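Local coordinates for VAO-type flavoprotein oxidase VAO615 (Myceliophthora thermophila, PDB 6F72) that probably acts as an oxidoreductase whose bicovalently bound FAD, once reduced, reacts rapidly with molecular oxygen, although no substrate has yet been identified, at residues 87-92 with 200-205; 205-210 with 394-399; 61-66 with 74-79; 141-146 with 167-172. One frame throughout, in Å; residues are numbered along the deposited sequence.

How the interactions relate
Reading from the N terminus, interaction 3 closes first: a disulfide joins 61-66 to helix 74-81 across a short loop. Interaction 1 then opens in the next helix, 89-92, and closes a long loop at the start of helix 203-212, near the FAD. Interaction 4 nests inside that loop, packing helix 133-146 against strand 169-172 of a mixed sheet. Interaction 2 follows in series with interaction 1, sharing Glu205; from the same helix 203-212 it reaches forward to helix 391-399, beside the seven-stranded antiparallel sheet. Interactions 1 and 2 touch each other, whereas interactions 3 and 4 lie apart, with centres about 29 Å from each other.

Interaction 1: 87-92 with 200-205; sequences STITHV and GVEGFE
Ile89 sends CG1 trans to its backbone N (chi1 -166°), which carries CD1 outward to Glu202 and Phe204, while the first torsion of Phe204 (71°) sets CG between the backbone N and the carbonyl carbon and brings CZ to that methyl. The contact joins two helix starts of the VAO-type flavoprotein fold, next to the FAD pocket to which Ser87 belongs: Thr88 is the N-cap of helix 89-92, Glu202 that of helix 203-212. Ile89 CD1 is 3.7 Å from Phe204 CZ, the two side chains crossing at about a right angle, and the methyl meets the ring obliquely. The same methyl lies 3.6 Å from Glu202 OE2. Val92 and Glu202 approach from opposite directions, Val92 CG1 3.3 Å from Glu202 OE1. Two apolar methyls thus rest against a buried carboxylate, whose charge is met elsewhere: OE2 forms a salt bridge with Lys177, which also pairs with Glu205 OE1. A leucine in place of Glu202 would probably leave Lys177 without one of the carboxylates it pairs with, while its shorter reach is likely to open a gap beside Ile89 and Val92. Helix 89-92 is capped by its own threonine, His91 N donating to Thr88 OG1 over 3.3 Å. At the start of helix 203-212 a side chain folds back instead, Glu202 N donating to Glu205 OE1 over 2.9 Å at 167°.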
loop_
_atom_site.group_PDB
_atom_site.type_symbol
_atom_site.label_atom_id
_atom_site.label_comp_id
_atom_site.label_asym_id
_atom_site.label_seq_id
_atom_site.Cartn_x
_atom_site.Cartn_y
_atom_site.Cartn_z
ATOM N N SER A 87 -0.468 12.697 0.038
ATOM C CA SER A 87 -1.380 11.843 0.825
ATOM C C SER A 87 -1.788 12.629 2.068
ATOM O O SER A 87 -1.021 12.759 3.024
ATOM C CB SER A 87 -0.730 10.497 1.187
ATOM O OG SER A 87 -0.258 9.838 0.024
ATOM N N THR A 88 -2.985 13.199 2.017
ATOM C CA THR A 88 -3.496 14.040 3.101
ATOM C C THR A 88 -4.741 13.425 3.697
ATOM O O THR A 88 -5.488 12.706 3.013
ATOM C CB THR A 88 -3.900 15.439 2.602
ATOM O OG1 THR A 88 -4.937 15.298 1.622
ATOM C CG2 THR A 88 -2.699 16.195 2.030
ATOM N N ILE A 89 -4.979 13.754 4.962
ATOM C CA ILE A 89 -6.146 13.264 5.689
ATOM C C ILE A 89 -7.437 13.794 5.049
ATOM O O ILE A 89 -8.443 13.093 4.993
ATOM C CB ILE A 89 -6.022 13.543 7.217
ATOM C CG1 ILE A 89 -7.056 12.748 8.029
ATOM C CG2 ILE A 89 -6.089 15.034 7.529
ATOM C CD1 ILE A 89 -6.789 11.260 8.125
ATOM N N THR A 90 -7.362 15.015 4.525
ATOM C CA THR A 90 -8.464 15.687 3.819
ATOM C C THR A 90 -8.998 14.827 2.658
ATOM O O THR A 90 -10.204 14.579 2.551
ATOM C CB THR A 90 -8.006 17.092 3.339
ATOM O OG1 THR A 90 -7.698 17.889 4.489
ATOM C CG2 THR A 90 -9.093 17.812 2.528
ATOM N N HIS A 91 -8.081 14.366 1.817
ATOM C CA HIS A 91 -8.401 13.520 0.684
ATOM C C HIS A 91 -8.866 12.119 1.095
ATOM O O HIS A 91 -9.805 11.552 0.507
ATOM C CB HIS A 91 -7.164 13.404 -0.185
ATOM C CG HIS A 91 -7.448 13.509 -1.647
ATOM N ND1 HIS A 91 -6.527 14.007 -2.544
ATOM C CD2 HIS A 91 -8.552 13.189 -2.367
ATOM C CE1 HIS A 91 -7.047 13.975 -3.758
ATOM N NE2 HIS A 91 -8.276 13.487 -3.679
ATOM N N VAL A 92 -8.194 11.571 2.106
ATOM C CA VAL A 92 -8.534 10.272 2.640
ATOM C C VAL A 92 -9.941 10.292 3.267
ATOM O O VAL A 92 -10.627 9.268 3.246
ATOM C CB VAL A 92 -7.447 9.773 3.633
ATOM C CG1 VAL A 92 -7.962 8.657 4.518
ATOM C CG2 VAL A 92 -6.218 9.290 2.874
ATOM N N GLY A 200 -10.796 0.608 9.273
ATOM C CA GLY A 200 -10.411 1.959 8.852
ATOM C C GLY A 200 -9.238 2.549 9.616
ATOM O O GLY A 200 -8.841 3.675 9.342
ATOM N N VAL A 201 -8.678 1.804 10.571
ATOM C CA VAL A 201 -7.531 2.298 11.358
ATOM C C VAL A 201 -6.324 2.528 10.424
ATOM O O VAL A 201 -5.923 1.633 9.664
ATOM C CB VAL A 201 -7.166 1.374 12.561
ATOM C CG1 VAL A 201 -5.920 1.868 13.298
ATOM C CG2 VAL A 201 -8.331 1.281 13.544
ATOM N N GLU A 202 -5.794 3.749 10.473
ATOM C CA GLU A 202 -4.659 4.160 9.637
ATOM C C GLU A 202 -3.369 4.082 10.438
ATOM O O GLU A 202 -3.408 4.042 11.667
ATOM C CB GLU A 202 -4.887 5.577 9.081
ATOM C CG GLU A 202 -6.068 5.659 8.130
ATOM C CD GLU A 202 -6.374 7.067 7.691
ATOM O OE1 GLU A 202 -5.731 7.544 6.733
ATOM O OE2 GLU A 202 -7.260 7.698 8.308
ATOM N N GLY A 203 -2.237 4.031 9.748
ATOM C CA GLY A 203 -0.922 3.895 10.380
ATOM C C GLY A 203 -0.704 4.765 11.601
ATOM O O GLY A 203 -0.299 4.251 12.647
ATOM N N PHE A 204 -1.028 6.057 11.478
ATOM C CA PHE A 204 -0.882 7.043 12.572
ATOM C C PHE A 204 -1.756 6.769 13.803
ATOM O O PHE A 204 -1.349 7.058 14.932
ATOM C CB PHE A 204 -1.062 8.486 12.064
ATOM C CG PHE A 204 -2.485 8.854 11.686
ATOM C CD1 PHE A 204 -2.969 8.629 10.386
ATOM C CD2 PHE A 204 -3.331 9.474 12.614
ATOM C CE1 PHE A 204 -4.270 8.992 10.033
ATOM C CE2 PHE A 204 -4.633 9.838 12.266
ATOM C CZ PHE A 204 -5.107 9.594 10.977
ATOM N N GLU A 205 -2.947 6.221 13.561
ATOM C CA GLU A 205 -3.851 5.784 14.614
ATOM C C GLU A 205 -3.311 4.531 15.310
ATOM O O GLU A 205 -3.257 4.481 16.548
ATOM C CB GLU A 205 -5.267 5.582 14.051
ATOM C CG GLU A 205 -6.016 6.903 13.846
ATOM C CD GLU A 205 -7.099 6.859 12.777
ATOM O OE1 GLU A 205 -7.142 5.901 11.971
ATOM O OE2 GLU A 205 -7.918 7.798 12.742
#

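Interaction 2: 205-210 with 394-399; sequences EAYAMA and HFFTYL
Tyr207 drives one edge of its ring into a face of Phe395, an edge-to-face aromatic pair with the Tyr207 and Phe395 ring centroids 4.7 Å apart and the planes at 58°. The touching atom is Tyr207 CE2, which stands over the centre of the Phe395 ring, 3.6 Å from Phe395 CZ and equally near Phe395 CE2. Phe395 holds CG trans to its backbone N (chi1 -171°), and this swings the ring out from helix 391-399 to present that face to the tyrosine. Leu399, four residues later, lays CD1 toward the rim of the opposite face, so the phenyl group is sandwiched. Phe396 adds a looser neighbour: its CE2 is 4.3 Å from Tyr207 CD2, near the plane of the tyrosine ring, while Phe395 CD1 sits above the centre of the Phe396 ring. The tyrosine is fixed at its far end too, where OH is hydrogen-bonded to Gly220 O. With an alanine in place of Phe395, the Tyr207 edge and Leu399 CD1 would probably lose the ring between them and face a gap. In this fold the contact bridges two domains: helix 203-212 rests through Ala206 and Met209 on strand 193-198 of the FAD-binding domain, and helix 391-399 lies through His394, Thr397 and Tyr398 on strand 382-388, an outermost strand of the seven-stranded antiparallel sheet.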
loop_
_atom_site.group_PDB
_atom_site.type_symbol
_atom_site.label_atom_id
_atom_site.label_comp_id
_atom_site.label_asym_id
_atom_site.label_seq_id
_atom_site.Cartn_x
_atom_site.Cartn_y
_atom_site.Cartn_z
ATOM N N GLU A 205 -2.947 6.221 13.561
ATOM C CA GLU A 205 -3.851 5.784 14.614
ATOM C C GLU A 205 -3.311 4.531 15.310
ATOM O O GLU A 205 -3.257 4.481 16.548
ATOM C CB GLU A 205 -5.267 5.582 14.051
ATOM C CG GLU A 205 -6.016 6.903 13.846
ATOM C CD GLU A 205 -7.099 6.859 12.777
ATOM O OE1 GLU A 205 -7.142 5.901 11.971
ATOM O OE2 GLU A 205 -7.918 7.798 12.742
ATOM N N ALA A 206 -2.890 3.542 14.517
ATOM C CA ALA A 206 -2.237 2.340 15.047
ATOM C C ALA A 206 -1.018 2.685 15.920
ATOM O O ALA A 206 -0.857 2.109 16.999
ATOM C CB ALA A 206 -1.851 1.393 13.917
ATOM N N TYR A 207 -0.204 3.647 15.483
ATOM C CA TYR A 207 1.015 4.050 16.208
ATOM C C TYR A 207 0.734 4.807 17.491
ATOM O O TYR A 207 1.406 4.563 18.497
ATOM C CB TYR A 207 1.963 4.882 15.330
ATOM C CG TYR A 207 2.470 4.181 14.084
ATOM C CD1 TYR A 207 2.502 2.779 13.996
ATOM C CD2 TYR A 207 2.934 4.920 12.996
ATOM C CE1 TYR A 207 2.956 2.140 12.855
ATOM C CE2 TYR A 207 3.399 4.287 11.847
ATOM C CZ TYR A 207 3.407 2.903 11.782
ATOM O OH TYR A 207 3.866 2.268 10.654
ATOM N N ALA A 208 -0.242 5.724 17.450
ATOM C CA ALA A 208 -0.712 6.424 18.649
ATOM C C ALA A 208 -1.223 5.423 19.694
ATOM O O ALA A 208 -0.885 5.535 20.875
ATOM C CB ALA A 208 -1.785 7.462 18.305
ATOM N N MET A 209 -1.998 4.437 19.236
ATOM C CA MET A 209 -2.589 3.415 20.094
ATOM C C MET A 209 -1.538 2.473 20.704
ATOM O O MET A 209 -1.566 2.202 21.909
ATOM C CB MET A 209 -3.671 2.643 19.327
ATOM C CG MET A 209 -4.387 1.584 20.145
ATOM S SD MET A 209 -3.707 -0.056 19.858
ATOM C CE MET A 209 -4.358 -0.937 21.275
ATOM N N ALA A 210 -0.621 1.986 19.867
ATOM C CA ALA A 210 0.461 1.127 20.335
ATOM C C ALA A 210 1.377 1.867 21.307
ATOM O O ALA A 210 1.700 1.323 22.368
ATOM C CB ALA A 210 1.253 0.536 19.167
ATOM N N HIS A 394 10.911 8.001 17.010
ATOM C CA HIS A 394 11.818 7.640 15.911
ATOM C C HIS A 394 11.124 7.757 14.558
ATOM O O HIS A 394 11.659 8.399 13.645
ATOM C CB HIS A 394 12.381 6.230 16.101
ATOM C CG HIS A 394 13.075 5.684 14.893
ATOM N ND1 HIS A 394 14.400 5.945 14.615
ATOM C CD2 HIS A 394 12.631 4.881 13.895
ATOM C CE1 HIS A 394 14.742 5.327 13.499
ATOM N NE2 HIS A 394 13.687 4.678 13.039
ATOM N N PHE A 395 9.946 7.136 14.449
ATOM C CA PHE A 395 9.158 7.148 13.224
ATOM C C PHE A 395 8.924 8.570 12.700
ATOM O O PHE A 395 9.215 8.858 11.535
ATOM C CB PHE A 395 7.819 6.423 13.411
ATOM C CG PHE A 395 7.069 6.227 12.129
ATOM C CD1 PHE A 395 6.224 7.223 11.639
ATOM C CD2 PHE A 395 7.242 5.063 11.378
ATOM C CE1 PHE A 395 5.557 7.060 10.428
ATOM C CE2 PHE A 395 6.567 4.882 10.175
ATOM C CZ PHE A 395 5.729 5.891 9.694
ATOM N N PHE A 396 8.410 9.446 13.564
ATOM C CA PHE A 396 8.020 10.790 13.128
ATOM C C PHE A 396 9.160 11.811 13.054
ATOM O O PHE A 396 9.007 12.853 12.403
ATOM C CB PHE A 396 6.780 11.304 13.885
ATOM C CG PHE A 396 5.499 10.619 13.467
ATOM C CD1 PHE A 396 4.949 10.840 12.194
ATOM C CD2 PHE A 396 4.851 9.734 14.322
ATOM C CE1 PHE A 396 3.773 10.202 11.802
ATOM C CE2 PHE A 396 3.675 9.095 13.932
ATOM C CZ PHE A 396 3.134 9.330 12.674
ATOM N N THR A 397 10.303 11.499 13.672
ATOM C CA THR A 397 11.537 12.247 13.415
ATOM C C THR A 397 11.877 12.123 11.926
ATOM O O THR A 397 12.108 13.134 11.256
ATOM C CB THR A 397 12.732 11.738 14.251
ATOM O OG1 THR A 397 12.375 11.712 15.633
ATOM C CG2 THR A 397 13.954 12.647 14.078
ATOM N N TYR A 398 11.862 10.886 11.423
ATOM C CA TYR A 398 12.299 10.587 10.057
ATOM C C TYR A 398 11.217 10.647 8.974
ATOM O O TYR A 398 11.527 10.945 7.807
ATOM C CB TYR A 398 13.053 9.249 10.017
ATOM C CG TYR A 398 14.360 9.323 10.780
ATOM C CD1 TYR A 398 15.481 9.970 10.231
ATOM C CD2 TYR A 398 14.467 8.793 12.065
ATOM C CE1 TYR A 398 16.674 10.062 10.939
ATOM C CE2 TYR A 398 15.657 8.882 12.781
ATOM C CZ TYR A 398 16.751 9.515 12.212
ATOM O OH TYR A 398 17.918 9.601 12.921
ATOM N N LEU A 399 9.965 10.392 9.353
ATOM C CA LEU A 399 8.886 10.209 8.376
ATOM C C LEU A 399 7.652 11.057 8.715
ATOM O O LEU A 399 6.529 10.781 8.262
ATOM C CB LEU A 399 8.558 8.707 8.202
ATOM C CG LEU A 399 9.716 7.692 8.017
ATOM C CD1 LEU A 399 9.268 6.267 8.285
ATOM C CD2 LEU A 399 10.401 7.757 6.660
#

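Interaction 3: 61-66 with 74-79; sequences ASVCHK and AQACEE
Cys64 and Cys77 are joined covalently, Cys64 SG lying 2.0 Å from Cys77 SG. The torsion about the S-S bond is 111°, of right-handed sense and somewhat wider than a right angle. The two cysteines reach it differently: Cys77 extends SG trans to its backbone N (chi1 -178°), whereas Cys64 turns SG beside its own N, trans to the carbonyl carbon (chi1 -69°). The bond brings the two CA atoms of Cys64 and Cys77 to 5.0 Å. Apolar packing runs alongside. Val63 points at the helix, its CB 4.4 Å from Ala76 CB, and its CG2 lies 4.2 Å from Ala76 C, over the backbone between Ala76 and Cys77; the same valine also touches Leu80 farther along that helix. The motif is a disulfide-closed loop, the chain leaving a 3-10 turn at 62-64 and returning in helix 74-81, with twelve residues between the two cysteines. Backbone hydrogen bonds shape its near end, Cys64 N donating to Ala61 O over 2.8 Å and His65 N to Ser62 O over 3.0 Å. Polar side chains then tie the loop to the chain around it: Ser62, just before the loop, is hydrogen-bonded through OG to Gln71 OE1 within it, and the imidazole of His65 reaches the chain near 109-114, with ND1 bonded to Pro114 O and NE2 to Val109 O.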
loop_
_atom_site.group_PDB
_atom_site.type_symbol
_atom_site.label_atom_id
_atom_site.label_comp_id
_atom_site.label_asym_id
_atom_site.label_seq_id
_atom_site.Cartn_x
_atom_site.Cartn_y
_atom_site.Cartn_z
ATOM N N ALA A 61 -13.356 17.630 -5.693
ATOM C CA ALA A 61 -13.075 18.794 -6.557
ATOM C C ALA A 61 -14.296 19.339 -7.318
ATOM O O ALA A 61 -14.151 20.149 -8.236
ATOM C CB ALA A 61 -11.916 18.498 -7.511
ATOM N N SER A 62 -15.503 18.927 -6.923
ATOM C CA SER A 62 -16.718 19.518 -7.493
ATOM C C SER A 62 -16.789 21.028 -7.222
ATOM O O SER A 62 -17.379 21.763 -8.014
ATOM C CB SER A 62 -17.969 18.837 -6.968
ATOM O OG SER A 62 -18.210 19.262 -5.655
ATOM N N VAL A 63 -16.174 21.470 -6.118
ATOM C CA VAL A 63 -15.963 22.905 -5.826
ATOM C C VAL A 63 -15.180 23.667 -6.917
ATOM O O VAL A 63 -15.259 24.899 -7.015
ATOM C CB VAL A 63 -15.302 23.146 -4.439
ATOM C CG1 VAL A 63 -16.238 22.731 -3.322
ATOM C CG2 VAL A 63 -13.959 22.436 -4.317
ATOM N N CYS A 64 -14.438 22.917 -7.730
ATOM C CA CYS A 64 -13.642 23.453 -8.839
ATOM C C CYS A 64 -14.415 23.507 -10.157
ATOM O O CYS A 64 -13.874 23.939 -11.176
ATOM C CB CYS A 64 -12.372 22.614 -9.001
ATOM S SG CYS A 64 -11.222 22.828 -7.628
ATOM N N HIS A 65 -15.679 23.075 -10.127
ATOM C CA HIS A 65 -16.539 23.033 -11.319
ATOM C C HIS A 65 -17.955 23.519 -11.050
ATOM O O HIS A 65 -18.335 23.709 -9.902
ATOM C CB HIS A 65 -16.550 21.639 -11.944
ATOM C CG HIS A 65 -15.188 21.139 -12.284
ATOM N ND1 HIS A 65 -14.529 21.506 -13.440
ATOM C CD2 HIS A 65 -14.334 20.343 -11.597
ATOM C CE1 HIS A 65 -13.339 20.934 -13.462
ATOM N NE2 HIS A 65 -13.199 20.214 -12.362
ATOM N N LYS A 66 -18.720 23.697 -12.126
ATOM C CA LYS A 66 -19.994 24.409 -12.096
ATOM C C LYS A 66 -21.217 23.499 -12.214
ATOM O O LYS A 66 -22.280 23.820 -11.662
ATOM C CB LYS A 66 -19.988 25.509 -13.163
ATOM C CG LYS A 66 -19.119 26.689 -12.744
ATOM C CD LYS A 66 -18.416 27.390 -13.895
ATOM C CE LYS A 66 -18.123 28.839 -13.505
ATOM N NZ LYS A 66 -17.027 29.470 -14.301
ATOM N N ALA A 74 -14.308 29.202 -5.675
ATOM C CA ALA A 74 -12.926 29.474 -6.081
ATOM C C ALA A 74 -11.932 29.350 -4.921
ATOM O O ALA A 74 -10.903 28.682 -5.066
ATOM C CB ALA A 74 -12.820 30.841 -6.761
ATOM N N GLN A 75 -12.273 29.946 -3.777
ATOM C CA GLN A 75 -11.475 29.894 -2.540
ATOM C C GLN A 75 -11.162 28.459 -2.080
ATOM O O GLN A 75 -10.014 28.147 -1.742
ATOM C CB GLN A 75 -12.213 30.664 -1.433
ATOM C CG GLN A 75 -11.396 31.065 -0.204
ATOM C CD GLN A 75 -12.158 31.996 0.747
ATOM O OE1 GLN A 75 -12.984 32.820 0.323
ATOM N NE2 GLN A 75 -11.869 31.882 2.038
ATOM N N ALA A 76 -12.188 27.602 -2.071
ATOM C CA ALA A 76 -12.065 26.207 -1.629
ATOM C C ALA A 76 -11.360 25.365 -2.681
ATOM O O ALA A 76 -10.650 24.405 -2.352
ATOM C CB ALA A 76 -13.432 25.616 -1.308
ATOM N N CYS A 77 -11.559 25.731 -3.945
ATOM C CA CYS A 77 -10.886 25.075 -5.055
ATOM C C CYS A 77 -9.373 25.274 -4.961
ATOM O O CYS A 77 -8.616 24.332 -5.170
ATOM C CB CYS A 77 -11.436 25.581 -6.383
ATOM S SG CYS A 77 -10.693 24.787 -7.819
ATOM N N GLU A 78 -8.950 26.492 -4.614
ATOM C CA GLU A 78 -7.528 26.835 -4.480
ATOM C C GLU A 78 -6.831 26.107 -3.326
ATOM O O GLU A 78 -5.656 25.739 -3.451
ATOM C CB GLU A 78 -7.319 28.353 -4.352
ATOM C CG GLU A 78 -7.730 29.193 -5.566
ATOM C CD GLU A 78 -7.021 28.813 -6.864
ATOM O OE1 GLU A 78 -5.777 28.692 -6.862
ATOM O OE2 GLU A 78 -7.712 28.641 -7.897
ATOM N N GLU A 79 -7.551 25.911 -2.216
ATOM C CA GLU A 79 -7.038 25.157 -1.055
ATOM C C GLU A 79 -6.814 23.672 -1.367
ATOM O O GLU A 79 -5.879 23.055 -0.844
ATOM C CB GLU A 79 -7.954 25.331 0.165
ATOM C CG GLU A 79 -7.764 26.660 0.891
ATOM C CD GLU A 79 -8.925 27.029 1.808
ATOM O OE1 GLU A 79 -9.456 28.165 1.685
ATOM O OE2 GLU A 79 -9.312 26.199 2.656
#

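Interaction 4: 141-146 with 167-172; sequences KFAQKH and GALSLW
Leu169 meets Phe142 and Ala143 through a single methyl, CD2. Its first torsion places CG trans to the backbone N (chi1 -179°), extending the side chain from strand 169-172 to the helix, and the second (68°, to CD1) leaves CD2 anti to CA, extended toward both partners. There CD2 lies 4.3 Å from Ala143 CB and 4.3 Å from Phe142 CD1, approaching the phenyl ring obliquely. Phe142 is likewise extended from its helix (chi1 178°), and His146, four residues on, sets CD2 over a face of its ring near the rim. Phe142 also meets Trp43 of helix 40-49. The helix is 133-146, which makes a beta-alpha-beta crossover between the parallel strands 126-129 and 150-153; strand 169-172 lies between those two in the mixed sheet, and Leu169 touches Tyr126 and Val128 on one of them while Ala143 touches Ile150 on the other. All three residues are buried and meet through carbon alone, at rather loose distances, so the fit of helix on sheet probably rests here on shape and exclusion of water, and the small Ala143 is consistent with the 7.3 Å between its CA and Leu169 CA.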
loop_
_atom_site.group_PDB
_atom_site.type_symbol
_atom_site.label_atom_id
_atom_site.label_comp_id
_atom_site.label_asym_id
_atom_site.label_seq_id
_atom_site.Cartn_x
_atom_site.Cartn_y
_atom_site.Cartn_z
ATOM N N LYS A 141 -26.345 -7.811 -0.144
ATOM C CA LYS A 141 -27.649 -8.345 -0.561
ATOM C C LYS A 141 -28.239 -7.500 -1.684
ATOM O O LYS A 141 -28.731 -8.038 -2.684
ATOM C CB LYS A 141 -28.649 -8.413 0.602
ATOM C CG LYS A 141 -28.424 -9.574 1.536
ATOM C CD LYS A 141 -29.742 -10.145 2.037
ATOM C CE LYS A 141 -29.553 -11.553 2.586
ATOM N NZ LYS A 141 -28.882 -12.470 1.612
ATOM N N PHE A 142 -28.177 -6.181 -1.500
ATOM C CA PHE A 142 -28.688 -5.219 -2.466
ATOM C C PHE A 142 -27.952 -5.328 -3.799
ATOM O O PHE A 142 -28.592 -5.415 -4.857
ATOM C CB PHE A 142 -28.574 -3.796 -1.910
ATOM C CG PHE A 142 -29.044 -2.727 -2.864
ATOM C CD1 PHE A 142 -28.164 -2.153 -3.786
ATOM C CD2 PHE A 142 -30.372 -2.299 -2.849
ATOM C CE1 PHE A 142 -28.603 -1.170 -4.665
ATOM C CE2 PHE A 142 -30.808 -1.321 -3.725
ATOM C CZ PHE A 142 -29.922 -0.757 -4.634
ATOM N N ALA A 143 -26.617 -5.312 -3.737
ATOM C CA ALA A 143 -25.780 -5.375 -4.942
ATOM C C ALA A 143 -25.993 -6.685 -5.683
ATOM O O ALA A 143 -26.060 -6.697 -6.914
ATOM C CB ALA A 143 -24.314 -5.164 -4.611
ATOM N N GLN A 144 -26.153 -7.772 -4.934
ATOM C CA GLN A 144 -26.429 -9.072 -5.541
ATOM C C GLN A 144 -27.849 -9.150 -6.133
ATOM O O GLN A 144 -28.036 -9.677 -7.234
ATOM C CB GLN A 144 -26.042 -10.235 -4.593
ATOM C CG GLN A 144 -24.503 -10.323 -4.433
ATOM C CD GLN A 144 -23.970 -11.359 -3.422
ATOM O OE1 GLN A 144 -23.998 -12.579 -3.670
ATOM N NE2 GLN A 144 -23.414 -10.865 -2.303
ATOM N N LYS A 145 -28.833 -8.575 -5.438
ATOM C CA LYS A 145 -30.197 -8.464 -5.976
ATOM C C LYS A 145 -30.227 -7.637 -7.271
ATOM O O LYS A 145 -30.910 -8.010 -8.232
ATOM C CB LYS A 145 -31.156 -7.870 -4.932
ATOM C CG LYS A 145 -32.618 -7.818 -5.363
ATOM C CD LYS A 145 -33.422 -6.857 -4.495
ATOM C CE LYS A 145 -34.802 -6.611 -5.070
ATOM N NZ LYS A 145 -35.676 -5.997 -4.039
ATOM N N HIS A 146 -29.458 -6.545 -7.295
ATOM C CA HIS A 146 -29.515 -5.552 -8.388
ATOM C C HIS A 146 -28.383 -5.588 -9.404
ATOM O O HIS A 146 -28.312 -4.712 -10.281
ATOM C CB HIS A 146 -29.652 -4.136 -7.818
ATOM C CG HIS A 146 -30.969 -3.894 -7.158
ATOM N ND1 HIS A 146 -32.147 -3.808 -7.867
ATOM C CD2 HIS A 146 -31.300 -3.755 -5.855
ATOM C CE1 HIS A 146 -33.149 -3.606 -7.027
ATOM N NE2 HIS A 146 -32.661 -3.570 -5.801
ATOM N N GLY A 167 -19.555 2.984 -11.888
ATOM C CA GLY A 167 -20.897 2.431 -11.672
ATOM C C GLY A 167 -21.059 1.540 -10.455
ATOM O O GLY A 167 -22.018 0.768 -10.374
ATOM N N ALA A 168 -20.137 1.659 -9.501
ATOM C CA ALA A 168 -20.073 0.737 -8.375
ATOM C C ALA A 168 -20.731 1.262 -7.106
ATOM O O ALA A 168 -20.841 2.487 -6.897
ATOM C CB ALA A 168 -18.633 0.355 -8.081
ATOM N N LEU A 169 -21.185 0.313 -6.285
ATOM C CA LEU A 169 -21.505 0.554 -4.890
ATOM C C LEU A 169 -20.254 0.229 -4.085
ATOM O O LEU A 169 -19.738 -0.892 -4.167
ATOM C CB LEU A 169 -22.672 -0.340 -4.449
ATOM C CG LEU A 169 -23.165 -0.210 -3.006
ATOM C CD1 LEU A 169 -23.821 1.140 -2.794
ATOM C CD2 LEU A 169 -24.120 -1.342 -2.668
ATOM N N SER A 170 -19.767 1.208 -3.327
ATOM C CA SER A 170 -18.517 1.053 -2.582
ATOM C C SER A 170 -18.757 0.829 -1.096
ATOM O O SER A 170 -19.535 1.548 -0.470
ATOM C CB SER A 170 -17.596 2.261 -2.788
ATOM O OG SER A 170 -16.500 2.247 -1.878
ATOM N N LEU A 171 -18.076 -0.175 -0.542
ATOM C CA LEU A 171 -18.090 -0.413 0.891
ATOM C C LEU A 171 -16.957 0.396 1.469
ATOM O O LEU A 171 -15.777 0.075 1.292
ATOM C CB LEU A 171 -17.962 -1.902 1.219
ATOM C CG LEU A 171 -18.998 -2.792 0.530
ATOM C CD1 LEU A 171 -18.655 -4.262 0.673
ATOM C CD2 LEU A 171 -20.399 -2.490 1.049
ATOM N N TRP A 172 -17.334 1.484 2.124
ATOM C CA TRP A 172 -16.370 2.451 2.605
ATOM C C TRP A 172 -16.097 2.151 4.061
ATOM O O TRP A 172 -16.960 2.357 4.902
ATOM C CB TRP A 172 -16.891 3.883 2.388
ATOM C CG TRP A 172 -15.949 4.989 2.761
ATOM C CD1 TRP A 172 -14.612 5.040 2.516
ATOM C CD2 TRP A 172 -16.285 6.233 3.398
ATOM N NE1 TRP A 172 -14.079 6.218 2.976
ATOM C CE2 TRP A 172 -15.082 6.979 3.515
ATOM C CE3 TRP A 172 -17.481 6.791 3.885
ATOM C CZ2 TRP A 172 -15.034 8.255 4.105
ATOM C CZ3 TRP A 172 -17.434 8.071 4.475
ATOM C CH2 TRP A 172 -16.207 8.781 4.580
#